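Local coordinates for uncharacterized protein (Legionella pneumophila subsp. pneumophila str. Philadelphia 1, PDB 4EZI), which is of unknown function but has the alpha/beta hydrolase fold and may act as a serine hydrolase, perhaps a lipase, at residues K27-L32 / Q353-V358; I46-Q51 / I142-A147; T58-L63 / D117-G122; V313-D318 / S344-L349. All coordinates share one frame; numbering follows the deposited sequence. Where two conformers were deposited one is given.

Interaction 1 of 4, residues K27-L32 / Q353-V358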
loop_
_atom_site.group_PDB
_atom_site.type_symbol
_atom_site.label_atom_id
_atom_site.label_comp_id
_atom_site.label_asym_id
_atom_site.label_seq_id
_atom_site.Cartn_x
_atom_site.Cartn_y
_atom_site.Cartn_z
ATOM N N LYS A 27 16.126 4.545 15.074
ATOM C CA LYS A 27 16.237 4.259 16.501
ATOM C C LYS A 27 14.882 4.284 17.198
ATOM O O LYS A 27 14.706 3.614 18.212
ATOM C CB LYS A 27 17.205 5.236 17.149
ATOM C CG LYS A 27 18.648 4.927 16.882
ATOM C CD LYS A 27 19.557 5.826 17.720
ATOM N N LYS A 28 13.919 5.023 16.665
ATOM C CA LYS A 28 12.576 5.067 17.235
ATOM C C LYS A 28 11.746 3.794 16.980
ATOM O O LYS A 28 10.693 3.631 17.620
ATOM C CB LYS A 28 11.799 6.274 16.683
ATOM C CG LYS A 28 12.335 7.612 17.160
ATOM C CD LYS A 28 11.660 8.837 16.537
ATOM C CE LYS A 28 12.422 10.110 16.971
ATOM N NZ LYS A 28 11.907 11.367 16.382
HETATM N N MSE A 29 12.189 2.907 16.079
HETATM C CA MSE A 29 11.351 1.772 15.642
HETATM C C MSE A 29 12.145 0.474 15.569
HETATM O O MSE A 29 12.377 -0.097 14.510
HETATM C CB MSE A 29 10.673 2.121 14.314
HETATM C CG MSE A 29 9.748 3.354 14.419
HETATM SE SE MSE A 29 8.652 3.657 12.850
HETATM C CE MSE A 29 7.488 2.126 13.057
ATOM N N PRO A 30 12.527 -0.041 16.748
ATOM C CA PRO A 30 13.095 -1.385 16.757
ATOM C C PRO A 30 12.163 -2.389 16.036
ATOM O O PRO A 30 10.935 -2.317 16.193
ATOM C CB PRO A 30 13.206 -1.728 18.246
ATOM C CG PRO A 30 12.903 -0.527 18.964
ATOM C CD PRO A 30 12.287 0.487 18.099
ATOM N N PRO A 31 12.725 -3.343 15.275
ATOM C CA PRO A 31 14.116 -3.739 15.174
ATOM C C PRO A 31 14.886 -3.046 14.034
ATOM O O PRO A 31 15.970 -3.480 13.667
ATOM C CB PRO A 31 13.998 -5.238 14.898
ATOM C CG PRO A 31 12.803 -5.324 14.022
ATOM C CD PRO A 31 11.843 -4.331 14.621
ATOM N N LEU A 32 14.335 -1.961 13.489
ATOM C CA LEU A 32 14.967 -1.248 12.373
ATOM C C LEU A 32 16.216 -0.492 12.823
ATOM O O LEU A 32 17.040 -0.096 12.003
ATOM C CB LEU A 32 13.959 -0.320 11.702
ATOM C CG LEU A 32 12.869 -1.101 10.966
ATOM C CD1 LEU A 32 11.690 -0.178 10.691
ATOM C CD2 LEU A 32 13.378 -1.813 9.703
ATOM N N GLN A 353 1.915 -2.715 15.987
ATOM C CA GLN A 353 3.138 -3.106 16.661
ATOM C C GLN A 353 4.091 -3.909 15.764
ATOM O O GLN A 353 5.315 -3.816 15.895
ATOM C CB GLN A 353 2.820 -3.944 17.900
ATOM C CG GLN A 353 1.999 -3.225 18.960
ATOM C CD GLN A 353 1.356 -4.177 19.964
ATOM O OE1 GLN A 353 0.997 -5.319 19.651
ATOM N NE2 GLN A 353 1.203 -3.700 21.185
ATOM N N ALA A 354 3.521 -4.759 14.915
ATOM C CA ALA A 354 4.308 -5.623 14.051
ATOM C C ALA A 354 4.988 -4.877 12.917
ATOM O O ALA A 354 5.890 -5.418 12.292
ATOM C CB ALA A 354 3.439 -6.746 13.487
ATOM N N HIS A 355 4.526 -3.666 12.613
ATOM C CA HIS A 355 4.946 -2.990 11.396
ATOM C C HIS A 355 6.473 -2.890 11.233
ATOM O O HIS A 355 6.985 -3.269 10.180
ATOM C CB HIS A 355 4.242 -1.649 11.317
ATOM C CG HIS A 355 4.578 -0.847 10.107
ATOM N ND1 HIS A 355 4.561 -1.364 8.830
ATOM C CD2 HIS A 355 4.892 0.464 9.980
ATOM C CE1 HIS A 355 4.833 -0.400 7.966
ATOM N NE2 HIS A 355 5.043 0.719 8.639
ATOM N N PRO A 356 7.220 -2.406 12.245
ATOM C CA PRO A 356 8.674 -2.298 12.006
ATOM C C PRO A 356 9.367 -3.655 11.848
ATOM O O PRO A 356 10.382 -3.757 11.148
ATOM C CB PRO A 356 9.188 -1.531 13.226
ATOM C CG PRO A 356 8.138 -1.690 14.265
ATOM C CD PRO A 356 6.828 -1.810 13.529
ATOM N N PHE A 357 8.818 -4.693 12.484
ATOM C CA PHE A 357 9.330 -6.049 12.306
ATOM C C PHE A 357 9.105 -6.532 10.877
ATOM O O PHE A 357 9.986 -7.144 10.262
ATOM C CB PHE A 357 8.671 -7.018 13.300
ATOM C CG PHE A 357 8.979 -6.725 14.747
ATOM C CD1 PHE A 357 8.252 -5.782 15.431
ATOM C CD2 PHE A 357 9.997 -7.390 15.433
ATOM C CE1 PHE A 357 8.527 -5.472 16.742
ATOM C CE2 PHE A 357 10.273 -7.077 16.763
ATOM C CZ PHE A 357 9.544 -6.120 17.405
ATOM N N VAL A 358 7.925 -6.260 10.336
ATOM C CA VAL A 358 7.604 -6.596 8.957
ATOM C C VAL A 358 8.501 -5.812 7.991
ATOM O O VAL A 358 9.025 -6.405 7.027
ATOM C CB VAL A 358 6.114 -6.393 8.669
ATOM C CG1 VAL A 358 5.824 -6.493 7.173
ATOM C CG2 VAL A 358 5.284 -7.404 9.474
#

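Interaction 2 of 4, residues I46-Q51 / I142-A147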
loop_
_atom_site.group_PDB
_atom_site.type_symbol
_atom_site.label_atom_id
_atom_site.label_comp_id
_atom_site.label_asym_id
_atom_site.label_seq_id
_atom_site.Cartn_x
_atom_site.Cartn_y
_atom_site.Cartn_z
ATOM N N ILE A 46 6.923 14.378 -7.238
ATOM C CA ILE A 46 6.582 14.369 -8.642
ATOM C C ILE A 46 5.073 14.317 -8.837
ATOM O O ILE A 46 4.331 13.842 -7.989
ATOM C CB ILE A 46 7.284 13.211 -9.415
ATOM C CG1 ILE A 46 6.679 11.823 -9.120
ATOM C CG2 ILE A 46 8.791 13.180 -9.141
ATOM C CD1 ILE A 46 7.314 10.702 -10.000
ATOM N N ASN A 47 4.665 14.789 -10.010
ATOM C CA ASN A 47 3.317 14.648 -10.509
ATOM C C ASN A 47 3.358 13.907 -11.832
ATOM O O ASN A 47 4.277 14.133 -12.650
ATOM C CB ASN A 47 2.643 16.002 -10.655
ATOM C CG ASN A 47 2.746 16.825 -9.405
ATOM O OD1 ASN A 47 3.678 17.619 -9.236
ATOM N ND2 ASN A 47 1.789 16.643 -8.506
ATOM N N TYR A 48 2.391 13.028 -12.048
ATOM C CA TYR A 48 2.422 12.136 -13.192
ATOM C C TYR A 48 1.017 11.811 -13.674
ATOM O O TYR A 48 0.030 11.874 -12.932
ATOM C CB TYR A 48 3.206 10.859 -12.848
ATOM C CG TYR A 48 2.525 9.980 -11.824
ATOM C CD1 TYR A 48 2.640 10.238 -10.456
ATOM C CD2 TYR A 48 1.722 8.902 -12.221
ATOM C CE1 TYR A 48 2.021 9.440 -9.527
ATOM C CE2 TYR A 48 1.085 8.110 -11.287
ATOM C CZ TYR A 48 1.257 8.351 -9.938
ATOM O OH TYR A 48 0.631 7.570 -8.988
ATOM N N LYS A 49 0.947 11.407 -14.936
ATOM C CA LYS A 49 -0.311 11.032 -15.594
ATOM C C LYS A 49 -0.712 9.606 -15.266
ATOM O O LYS A 49 0.091 8.682 -15.365
ATOM C CB LYS A 49 -0.170 11.117 -17.114
ATOM C CG LYS A 49 0.134 12.481 -17.624
ATOM C CD LYS A 49 0.262 12.465 -19.152
ATOM C CE LYS A 49 0.457 13.864 -19.677
ATOM N NZ LYS A 49 0.571 13.831 -21.165
ATOM N N THR A 50 -1.985 9.438 -14.946
ATOM C CA THR A 50 -2.526 8.106 -14.722
ATOM C C THR A 50 -4.038 8.135 -14.970
ATOM O O THR A 50 -4.598 9.171 -15.285
ATOM C CB THR A 50 -2.118 7.602 -13.315
ATOM O OG1 THR A 50 -2.324 6.198 -13.197
ATOM C CG2 THR A 50 -2.840 8.353 -12.193
ATOM N N GLN A 51 -4.711 6.997 -14.842
ATOM C CA GLN A 51 -6.154 6.929 -15.107
ATOM C C GLN A 51 -6.985 6.927 -13.830
ATOM O O GLN A 51 -6.656 6.275 -12.840
ATOM C CB GLN A 51 -6.481 5.678 -15.917
ATOM C CG GLN A 51 -5.897 5.672 -17.318
ATOM C CD GLN A 51 -6.473 6.775 -18.183
ATOM O OE1 GLN A 51 -5.781 7.735 -18.550
ATOM N NE2 GLN A 51 -7.746 6.656 -18.496
ATOM N N ILE A 142 1.944 1.606 -10.784
ATOM C CA ILE A 142 2.798 1.352 -11.958
ATOM C C ILE A 142 3.189 2.657 -12.654
ATOM O O ILE A 142 4.348 2.875 -13.020
ATOM C CB ILE A 142 2.123 0.386 -12.932
ATOM C CG1 ILE A 142 2.036 -0.995 -12.290
ATOM C CG2 ILE A 142 2.880 0.376 -14.269
ATOM C CD1 ILE A 142 1.199 -2.009 -13.074
ATOM N N ASP A 143 2.206 3.527 -12.839
ATOM C CA ASP A 143 2.482 4.797 -13.521
ATOM C C ASP A 143 3.451 5.676 -12.720
ATOM O O ASP A 143 4.285 6.362 -13.302
ATOM C CB ASP A 143 1.185 5.520 -13.850
ATOM C CG ASP A 143 0.379 4.801 -14.939
ATOM O OD1 ASP A 143 0.979 4.020 -15.710
ATOM O OD2 ASP A 143 -0.851 5.059 -15.028
HETATM N N MSE A 144 3.342 5.635 -11.393
HETATM C CA MSE A 144 4.320 6.312 -10.528
HETATM C C MSE A 144 5.734 5.777 -10.777
HETATM O O MSE A 144 6.683 6.532 -10.900
HETATM C CB MSE A 144 3.926 6.122 -9.062
HETATM C CG MSE A 144 4.953 6.645 -8.073
HETATM SE SE MSE A 144 4.951 8.560 -7.934
HETATM C CE MSE A 144 6.652 8.695 -7.043
ATOM N N LEU A 145 5.868 4.465 -10.859
ATOM C CA LEU A 145 7.157 3.836 -11.093
ATOM C C LEU A 145 7.740 4.305 -12.415
ATOM O O LEU A 145 8.921 4.685 -12.488
ATOM C CB LEU A 145 7.017 2.311 -11.038
ATOM C CG LEU A 145 8.267 1.520 -11.431
ATOM C CD1 LEU A 145 9.444 1.802 -10.497
ATOM C CD2 LEU A 145 7.906 0.024 -11.498
ATOM N N PHE A 146 6.935 4.286 -13.470
ATOM C CA PHE A 146 7.426 4.722 -14.778
ATOM C C PHE A 146 7.846 6.187 -14.745
ATOM O O PHE A 146 8.873 6.569 -15.315
ATOM C CB PHE A 146 6.382 4.497 -15.868
ATOM C CG PHE A 146 6.081 3.050 -16.143
ATOM C CD1 PHE A 146 7.010 2.062 -15.896
ATOM C CD2 PHE A 146 4.863 2.682 -16.665
ATOM C CE1 PHE A 146 6.712 0.728 -16.162
ATOM C CE2 PHE A 146 4.570 1.369 -16.942
ATOM C CZ PHE A 146 5.485 0.395 -16.693
ATOM N N ALA A 147 7.038 7.021 -14.098
ATOM C CA ALA A 147 7.381 8.449 -13.976
ATOM C C ALA A 147 8.676 8.653 -13.201
ATOM O O ALA A 147 9.470 9.533 -13.565
ATOM C CB ALA A 147 6.214 9.207 -13.317
HETATM O O HOH W 1 -3.246 4.462 -15.892
#

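Interaction 3 of 4, residues T58-L63 / D117-G122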
loop_
_atom_site.group_PDB
_atom_site.type_symbol
_atom_site.label_atom_id
_atom_site.label_comp_id
_atom_site.label_asym_id
_atom_site.label_seq_id
_atom_site.Cartn_x
_atom_site.Cartn_y
_atom_site.Cartn_z
ATOM N N THR A 58 -5.936 11.697 -15.033
ATOM C CA THR A 58 -5.823 12.423 -13.774
ATOM C C THR A 58 -4.339 12.530 -13.416
ATOM O O THR A 58 -3.563 11.662 -13.812
ATOM C CB THR A 58 -6.653 11.726 -12.668
ATOM O OG1 THR A 58 -6.724 12.569 -11.520
ATOM C CG2 THR A 58 -6.079 10.379 -12.279
ATOM N N ILE A 59 -3.969 13.605 -12.727
ATOM C CA ILE A 59 -2.562 13.869 -12.401
ATOM C C ILE A 59 -2.364 13.569 -10.916
ATOM O O ILE A 59 -2.952 14.213 -10.056
ATOM C CB ILE A 59 -2.130 15.332 -12.746
ATOM C CG1 ILE A 59 -2.421 15.662 -14.207
ATOM C CG2 ILE A 59 -0.671 15.527 -12.392
ATOM C CD1 ILE A 59 -1.854 14.734 -15.216
ATOM N N ALA A 60 -1.545 12.566 -10.639
ATOM C CA ALA A 60 -1.315 12.081 -9.285
ATOM C C ALA A 60 0.102 12.446 -8.822
ATOM O O ALA A 60 0.907 12.937 -9.605
ATOM C CB ALA A 60 -1.545 10.550 -9.253
ATOM N N SER A 61 0.378 12.232 -7.536
ATOM C CA SER A 61 1.645 12.647 -6.931
ATOM C C SER A 61 2.320 11.527 -6.159
ATOM O O SER A 61 1.684 10.521 -5.818
ATOM C CB SER A 61 1.409 13.876 -6.038
ATOM O OG SER A 61 0.399 13.664 -5.057
ATOM N N GLY A 62 3.590 11.707 -5.838
ATOM C CA GLY A 62 4.324 10.807 -4.988
ATOM C C GLY A 62 5.725 11.308 -4.758
ATOM O O GLY A 62 6.088 12.409 -5.232
ATOM N N LEU A 63 6.501 10.540 -4.001
ATOM C CA LEU A 63 7.854 10.869 -3.607
ATOM C C LEU A 63 8.856 9.958 -4.295
ATOM O O LEU A 63 8.651 8.748 -4.386
ATOM C CB LEU A 63 8.002 10.678 -2.101
ATOM C CG LEU A 63 9.273 11.250 -1.458
ATOM C CD1 LEU A 63 9.272 12.786 -1.471
ATOM C CD2 LEU A 63 9.420 10.735 -0.043
ATOM N N ASP A 117 1.471 8.444 -3.761
ATOM C CA ASP A 117 0.495 8.903 -2.786
ATOM C C ASP A 117 -0.837 8.174 -2.864
ATOM O O ASP A 117 -1.544 8.073 -1.863
ATOM C CB ASP A 117 0.223 10.416 -2.926
ATOM C CG ASP A 117 1.386 11.290 -2.546
ATOM O OD1 ASP A 117 2.314 10.839 -1.842
ATOM O OD2 ASP A 117 1.352 12.478 -2.933
ATOM N N TYR A 118 -1.177 7.729 -4.066
ATOM C CA TYR A 118 -2.481 7.165 -4.492
ATOM C C TYR A 118 -3.445 8.279 -4.930
ATOM O O TYR A 118 -3.323 9.445 -4.563
ATOM C CB TYR A 118 -3.204 6.327 -3.444
ATOM C CG TYR A 118 -2.485 5.145 -2.874
ATOM C CD1 TYR A 118 -1.586 4.396 -3.595
ATOM C CD2 TYR A 118 -2.792 4.726 -1.593
ATOM C CE1 TYR A 118 -0.971 3.282 -3.037
ATOM C CE2 TYR A 118 -2.207 3.605 -1.049
ATOM C CZ TYR A 118 -1.281 2.871 -1.761
ATOM O OH TYR A 118 -0.708 1.731 -1.216
ATOM N N LEU A 119 -4.418 7.893 -5.736
ATOM C CA LEU A 119 -5.481 8.800 -6.153
ATOM C C LEU A 119 -6.276 9.306 -4.964
ATOM O O LEU A 119 -6.468 8.609 -3.958
ATOM C CB LEU A 119 -6.412 8.096 -7.131
ATOM C CG LEU A 119 -5.783 7.609 -8.430
ATOM C CD1 LEU A 119 -6.887 7.041 -9.332
ATOM C CD2 LEU A 119 -4.988 8.691 -9.138
ATOM N N GLY A 120 -6.758 10.541 -5.084
ATOM C CA GLY A 120 -7.548 11.171 -4.052
ATOM C C GLY A 120 -6.755 11.708 -2.878
ATOM O O GLY A 120 -7.342 12.242 -1.936
ATOM N N LEU A 121 -5.435 11.571 -2.926
ATOM C CA LEU A 121 -4.560 11.995 -1.838
ATOM C C LEU A 121 -3.441 12.853 -2.438
ATOM O O LEU A 121 -3.263 12.934 -3.654
ATOM C CB LEU A 121 -3.992 10.808 -1.082
ATOM C CG LEU A 121 -5.031 9.864 -0.487
ATOM C CD1 LEU A 121 -4.354 8.590 0.020
ATOM C CD2 LEU A 121 -5.864 10.501 0.623
ATOM N N GLY A 122 -2.659 13.484 -1.573
ATOM C CA GLY A 122 -1.581 14.357 -2.049
ATOM C C GLY A 122 -2.119 15.481 -2.907
ATOM O O GLY A 122 -3.093 16.145 -2.542
HETATM O O HOH W 2 -1.808 11.513 -5.793
HETATM O O HOH W 3 -0.264 8.637 -6.589
#

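Interaction 4 of 4, residues V313-D318 / S344-L349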
loop_
_atom_site.group_PDB
_atom_site.type_symbol
_atom_site.label_atom_id
_atom_site.label_comp_id
_atom_site.label_asym_id
_atom_site.label_seq_id
_atom_site.Cartn_x
_atom_site.Cartn_y
_atom_site.Cartn_z
ATOM N N VAL A 313 4.398 -11.546 4.306
ATOM C CA VAL A 313 4.897 -11.374 5.664
ATOM C C VAL A 313 3.932 -10.522 6.502
ATOM O O VAL A 313 3.525 -9.441 6.084
ATOM C CB VAL A 313 6.351 -10.833 5.665
ATOM C CG1 VAL A 313 6.522 -9.584 4.767
ATOM C CG2 VAL A 313 6.835 -10.591 7.081
ATOM N N GLY A 314 3.616 -11.019 7.695
ATOM C CA GLY A 314 2.651 -10.386 8.569
ATOM C C GLY A 314 2.828 -10.852 9.989
ATOM O O GLY A 314 3.941 -11.235 10.382
ATOM N N THR A 315 1.736 -10.845 10.748
ATOM C CA THR A 315 1.745 -11.227 12.141
ATOM C C THR A 315 0.489 -12.024 12.472
ATOM O O THR A 315 -0.630 -11.604 12.162
ATOM C CB THR A 315 1.853 -10.030 13.102
ATOM O OG1 THR A 315 1.688 -10.510 14.450
ATOM C CG2 THR A 315 0.835 -8.897 12.790
ATOM N N LYS A 316 0.656 -13.182 13.100
ATOM C CA LYS A 316 -0.465 -13.964 13.577
ATOM C C LYS A 316 -1.238 -13.256 14.691
ATOM O O LYS A 316 -2.375 -13.633 14.992
ATOM C CB LYS A 316 -0.024 -15.386 14.003
ATOM C CG LYS A 316 0.361 -16.242 12.825
ATOM C CD LYS A 316 0.953 -17.572 13.256
ATOM C CE LYS A 316 1.248 -18.467 12.080
ATOM N NZ LYS A 316 1.741 -19.794 12.558
ATOM N N GLY A 317 -0.664 -12.193 15.244
ATOM C CA GLY A 317 -1.376 -11.337 16.197
ATOM C C GLY A 317 -2.267 -10.293 15.575
ATOM O O GLY A 317 -2.860 -9.496 16.277
ATOM N N ASP A 318 -2.348 -10.261 14.256
ATOM C CA ASP A 318 -3.102 -9.200 13.588
ATOM C C ASP A 318 -4.590 -9.258 13.934
ATOM O O ASP A 318 -5.207 -10.305 13.751
ATOM C CB ASP A 318 -2.928 -9.304 12.072
ATOM C CG ASP A 318 -2.958 -7.944 11.396
ATOM O OD1 ASP A 318 -3.927 -7.186 11.640
ATOM O OD2 ASP A 318 -2.006 -7.616 10.664
ATOM N N SER A 344 5.408 -15.161 9.622
ATOM C CA SER A 344 4.813 -14.416 10.730
ATOM C C SER A 344 5.920 -13.931 11.644
ATOM O O SER A 344 6.783 -14.716 12.077
ATOM C CB SER A 344 3.859 -15.303 11.551
ATOM O OG SER A 344 3.422 -14.596 12.693
ATOM N N VAL A 345 5.878 -12.643 11.975
ATOM C CA VAL A 345 6.860 -12.047 12.852
ATOM C C VAL A 345 6.521 -12.202 14.339
ATOM O O VAL A 345 7.381 -11.901 15.191
ATOM C CB VAL A 345 7.094 -10.539 12.538
ATOM C CG1 VAL A 345 7.555 -10.379 11.127
ATOM C CG2 VAL A 345 5.843 -9.704 12.814
ATOM N N SER A 346 5.318 -12.678 14.666
ATOM C CA SER A 346 4.865 -12.795 16.048
ATOM C C SER A 346 3.565 -13.563 16.107
ATOM O O SER A 346 2.767 -13.515 15.160
ATOM C CB SER A 346 4.606 -11.391 16.641
ATOM O OG SER A 346 4.202 -11.453 18.013
ATOM N N ASP A 347 3.324 -14.237 17.231
ATOM C CA ASP A 347 2.009 -14.792 17.507
ATOM C C ASP A 347 1.026 -13.758 18.089
ATOM O O ASP A 347 -0.181 -14.002 18.105
ATOM C CB ASP A 347 2.113 -15.973 18.478
ATOM C CG ASP A 347 2.602 -17.251 17.827
ATOM O OD1 ASP A 347 2.593 -17.364 16.583
ATOM O OD2 ASP A 347 2.977 -18.174 18.597
ATOM N N ALA A 348 1.502 -12.605 18.552
ATOM C CA ALA A 348 0.641 -11.690 19.307
ATOM C C ALA A 348 0.806 -10.202 19.018
ATOM O O ALA A 348 -0.094 -9.426 19.376
ATOM C CB ALA A 348 0.754 -11.956 20.818
ATOM N N LEU A 349 1.901 -9.765 18.399
ATOM C CA LEU A 349 2.009 -8.342 18.046
ATOM C C LEU A 349 0.869 -8.003 17.099
ATOM O O LEU A 349 0.561 -8.768 16.184
ATOM C CB LEU A 349 3.334 -8.014 17.373
ATOM C CG LEU A 349 4.586 -8.128 18.251
ATOM C CD1 LEU A 349 5.797 -7.815 17.391
ATOM C CD2 LEU A 349 4.478 -7.231 19.496
HETATM O O HOH W 4 2.488 -19.780 15.526
HETATM O O HOH W 5 -2.820 -9.326 18.969
#

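Interaction 1 of 4, residues K27-L32 / Q353-V358
Phe-357 holds CG beside its backbone N (chi1 -64°), and this swings the ring back to Pro-31 although its CB points away from that loop. With chi2 at 83° the ring turns a face to the proline. Pro-31 CD lies over the ring centre, 3.6 Å from the Phe-357 centroid and 10° off the normal, in a CH-pi contact. The peptide bond before Pro-31 is cis. Pro-30 O, at this bend, rests 3.5 Å from Pro-356 CG. Pro-356 makes up most of the contact on the helix side, its CB pointing toward the loop. It lies in the first turn of the C-terminal helix 355-370 of the alpha/beta hydrolase fold, a few residues after His-351 of the probable catalytic triad. Leu-32 meets Pro-356 at about a right angle. Its CD1 is 3.8 Å from Pro-356 CB, and its CG is 3.6 Å from Pro-356 O. Met-29, a selenomethionine, has two conformers; in one, its CE comes 4.0 Å from Pro-356 CD, so this touch is less certain. No hydrogen bond crosses this contact. Within the loop, Leu-32 N bonds to Met-29 O. Ile-100 of helix 99-108 packs on Leu-32, and neighbouring Tyr-101 OH is hydrogen-bonded to His-355 NE2.

Interaction 2 of 4, residues I46-Q51 / I142-A147
Strand segment 46-51, with Ile-46, Tyr-48 and Thr-50 pointing at the helix, runs across helix segment 142-147 at 139°, the axes 8.1 Å apart at closest approach. Tyr-48 is the centre. Its CG sits between the backbone N and the carbonyl carbon (chi1 68°), and the ring is laid flat against the helix. Met-144 CA stands over the ring centre, 3.8 Å from the Tyr-48 centroid and close to the normal. The selenium of Met-144, a selenomethionine, comes in obliquely. Met-144 SE is 3.4 Å from Tyr-48 CE1, a Met-aromatic contact. The Met-144 chain bends at chi2, and its CE then reaches Ile-46 CD1 at 3.6 Å. Ala-147 is small enough for a close approach, with its CB 3.5 Å from Tyr-48 CB. In this alpha/beta hydrolase fold, the contact packs helix 134-154 on the antiparallel, N-terminal part of the central sheet. Past the ring the contact turns polar. Thr-50 OG1 donates to Asp-143 OD2 at 2.6 Å, and OD2 receives it on its anti lone pair. A water also donates to Asp-143 OD2, and Gln-51 N bonds weakly to the same water. Thus two donors grip one buried oxygen. Asp-143 OD1 has a long, weak ion pair with Lys-7 NZ. Tyr-48 OH makes a weak hydrogen bond to Ser-140 O, one helical turn before Met-144.

Interaction 3 of 4, residues T58-L63 / D117-G122
This is a buried, mostly polar contact in the alpha/beta hydrolase fold, between Ser-61 of sheet strand 57-67 and Asp-117 at the start of the loop after strand 112-116. These two strands are antiparallel neighbours in the sheet. Asp-117 N donates to Ser-61 O at 2.9 Å, with an N-H...O angle of 159°. Water continues the pairing where the loop leaves the strand. One water donates to Ser-61 O and accepts from Tyr-118 N, both at 2.8 Å. A second accepts from Ser-61 N and donates to Tyr-118 O and Leu-121 O. Main-chain groups thus carry much of the pairing, and Tyr-118 to Leu-121 form a type II beta turn with Gly-120 at positive phi. Tyr-118 points the other way, and its OH bonds His-81 O and Ser-174 OG beside the probable nucleophile elbow. Leu-119 bears the apolar part. Its CD2 lies 3.7 Å from Thr-58 CG2 and 3.9 Å from Ala-60 CB. Asp-117 OD2 is bonded to Ser-92 OG as well as to Ser-61 OG, so OD2 has two hydroxyl partners. Ser-61 OG accepts from Asp-123 N, which helps fix its rotation. With chi1 at 55°, Ser-61 OG donates to Asp-117 OD2 at 2.6 Å, on the anti side and 22° out of the carboxylate plane.

Interaction 4 of 4, residues V313-D318 / S344-L349
Gly-317 and Ala-348 bring their main chains unusually close, with CA atoms only 3.7 Å apart. The absence of a side chain on Gly-317 makes this possible, and its CA also makes a CA-H...O contact of 3.2 Å with Leu-349 O. Thr-315 joins the loops with its hydroxyl. OG1 lies anti to the backbone N (chi1 173°), donates to Leu-349 O at 2.7 Å and accepts from Gly-317 N at 3.0 Å, an ST turn. Ser-346 OG accepts from Ala-348 N and Leu-349 N, an ST turn and an ST motif. Where the parallel strands 310-314 and 340-344 end, Val-345 N donates to Gly-314 O, 2.9 Å, in the carbonyl plane. Lys-316 N donates to Ser-344 OG at 3.1 Å and weakly to Ser-346 O. The Lys-316 and Asp-347 side chains run side by side, and a water links Lys-316 NZ to Asp-347 OD1, 4.8 Å apart. The loops follow adjacent strands of the alpha/beta hydrolase sheet. One carries Asp-318 and the other leads to His-351, the probable acid and histidine of the triad. Asp-318 OD2 bonds His-351 ND1, and Asp-318 OD1 accepts from Asp-320 N and Val-321 N. The Thr-315 hydroxyl is used both ways: its acceptor side orders its own turn and its donated bond ties that turn to the other loop, consistent with a set spacing before the triad residues.

From the N terminus, the loop after helix 19-27 opens interaction 1, which closes only at helix 355-370, near the end of the chain. The other three contacts nest inside this long loop. Interaction 2 opens on strand 41-51 and closes on helix 134-154. Interaction 3 lies within it, opening on the neighbouring strand 57-67, and the two touch through strand pairing. Interaction 4 follows interactions 2 and 3 in series. It touches interaction 1: Ala-354 packs on Thr-315 and Val-345, and Phe-357 on Leu-349. Interactions 2 and 3 thus tie up the antiparallel end of the sheet. Interaction 4 joins the loops at the other end, and interaction 1 packs the N-terminal loop on the C-terminal helix beside it.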